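Mn transporter subunit (Synechocystis sp. PCC 6803, PDB 3UJP) probably captures manganese in the periplasm as the solute-binding subunit of an ABC-type manganese uptake system. Local coordinates at residues 182-186 / 295-300. Residues are numbered along the deposited sequence; the frame is centred on the assembly and turned at random.
Sequences DLEQV and ITNGLL. With ZN (zinc ion), chain N.
Thr296 meets the backbone of Asp182 where the long helix 158-183 and the C-terminal helix 284-296 of a cluster A-1 type solute-binding protein come together near their ends; in this family the long helix spans the two lobes as a rigid backbone. The Thr296 hydroxyl donates a hydrogen bond to Asp182 O, with OG1 to O modelled at 2.5 Å, a value to be read loosely at 2.7 Å resolution. A chi1 of -80° sets OG1 beside its own backbone N and turns the hydroxyl to that carbonyl. With an alanine in place of Thr296, Asp182 O would probably lose this donor and a small gap would open where OG1 and CG2 now pack against the end of the long helix.

The close-packed side is apolar. Leu183 lays CD2 against Ile295 CG2 at 3.9 Å, and its side chain also touches Tyr207 and Met209. Farther along, the segments that follow the two helices stay together: Val186 sends CG2 to within 4.1 Å of Leu299 CD1. Leu299 also touches Met209 and Pro241 in neighbouring loops.

The outer side is looser. Leu300, partly open to solvent, brings CD1 to 3.9 Å from Val186 CB. Gln185 is exposed, its extended chain crossing Thr296 at about a right angle, with OE1 coming no nearer than 4.1 Å to CG2. Glu184 turns away from 295-300 altogether and binds a zinc ion, and its OE2 lies close to the carboxylates of Glu277 of a second subunit and Asp104 of a third, probably brought together by the metal. This zinc is separate from the manganese site; the Glu184 carboxylate reaches it with OE1 at 2.4 Å and OE2 at 2.7 Å.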
# COMPACT_ATOMS: atom_id res chain seq x y z
N ASP A 182 -25.86 17.21 -17.65
CA ASP A 182 -26.51 17.43 -16.35
C ASP A 182 -26.81 18.91 -16.07
O ASP A 182 -27.77 19.24 -15.39
CB ASP A 182 -25.61 16.89 -15.23
CG ASP A 182 -26.28 15.80 -14.40
OD1 ASP A 182 -27.26 16.10 -13.68
OD2 ASP A 182 -25.79 14.65 -14.46
N LEU A 183 -25.96 19.78 -16.59
CA LEU A 183 -26.07 21.21 -16.35
C LEU A 183 -26.87 21.88 -17.46
O LEU A 183 -27.32 23.02 -17.32
CB LEU A 183 -24.67 21.83 -16.27
CG LEU A 183 -23.72 21.36 -15.16
CD1 LEU A 183 -22.28 21.61 -15.54
CD2 LEU A 183 -24.06 22.04 -13.85
N GLU A 184 -27.04 21.16 -18.58
CA GLU A 184 -27.82 21.65 -19.71
C GLU A 184 -29.30 21.71 -19.35
O GLU A 184 -30.07 22.49 -19.93
CB GLU A 184 -27.56 20.83 -21.00
CG GLU A 184 -28.47 19.61 -21.24
CD GLU A 184 -27.93 18.68 -22.34
OE1 GLU A 184 -26.74 18.31 -22.32
OE2 GLU A 184 -28.70 18.28 -23.24
N GLN A 185 -29.69 20.92 -18.36
CA GLN A 185 -31.06 20.95 -17.84
C GLN A 185 -31.51 22.34 -17.40
O GLN A 185 -32.33 22.96 -18.06
CB GLN A 185 -31.23 19.95 -16.70
CG GLN A 185 -31.04 18.48 -17.15
CD GLN A 185 -31.23 17.46 -16.03
OE1 GLN A 185 -32.05 17.64 -15.12
NE2 GLN A 185 -30.46 16.36 -16.09
N VAL A 186 -30.98 22.82 -16.28
CA VAL A 186 -31.20 24.21 -15.86
C VAL A 186 -31.03 25.18 -17.06
O VAL A 186 -30.04 25.13 -17.78
CB VAL A 186 -30.27 24.56 -14.65
CG1 VAL A 186 -29.06 23.62 -14.61
CG2 VAL A 186 -29.85 26.02 -14.66
N ILE A 295 -25.40 20.65 -7.92
CA ILE A 295 -25.58 21.98 -8.50
C ILE A 295 -26.87 21.99 -9.31
O ILE A 295 -27.76 22.81 -9.07
CB ILE A 295 -24.42 22.36 -9.42
CG1 ILE A 295 -23.21 22.82 -8.61
CG2 ILE A 295 -24.83 23.47 -10.34
CD1 ILE A 295 -22.02 23.22 -9.46
N THR A 296 -26.95 21.07 -10.27
CA THR A 296 -28.11 20.97 -11.14
C THR A 296 -29.44 21.01 -10.39
O THR A 296 -30.23 21.91 -10.61
CB THR A 296 -28.03 19.74 -12.04
OG1 THR A 296 -27.17 20.04 -13.15
CG2 THR A 296 -29.39 19.37 -12.57
N ASN A 297 -29.66 20.03 -9.52
CA ASN A 297 -30.89 19.97 -8.74
C ASN A 297 -30.99 21.10 -7.72
O ASN A 297 -32.03 21.31 -7.10
CB ASN A 297 -31.01 18.62 -8.03
CG ASN A 297 -30.42 18.63 -6.64
OD1 ASN A 297 -29.34 18.09 -6.40
ND2 ASN A 297 -31.13 19.25 -5.70
N GLY A 298 -29.89 21.83 -7.55
CA GLY A 298 -29.85 22.94 -6.61
C GLY A 298 -30.61 24.15 -7.11
O GLY A 298 -31.39 24.75 -6.38
N LEU A 299 -30.38 24.51 -8.37
CA LEU A 299 -31.05 25.65 -8.97
C LEU A 299 -32.35 25.24 -9.66
O LEU A 299 -32.88 25.96 -10.50
CB LEU A 299 -30.13 26.35 -9.98
CG LEU A 299 -28.62 26.19 -9.74
CD1 LEU A 299 -27.89 25.98 -11.05
CD2 LEU A 299 -28.07 27.40 -8.99
N LEU A 300 -32.86 24.07 -9.29
CA LEU A 300 -34.10 23.55 -9.86
C LEU A 300 -35.27 23.72 -8.90
O LEU A 300 -35.40 22.97 -7.93
CB LEU A 300 -33.94 22.08 -10.24
CG LEU A 300 -33.80 21.77 -11.73
CD1 LEU A 300 -32.89 22.78 -12.41
CD2 LEU A 300 -33.29 20.35 -11.95
ZN ZN N . -26.45 17.94 -24.65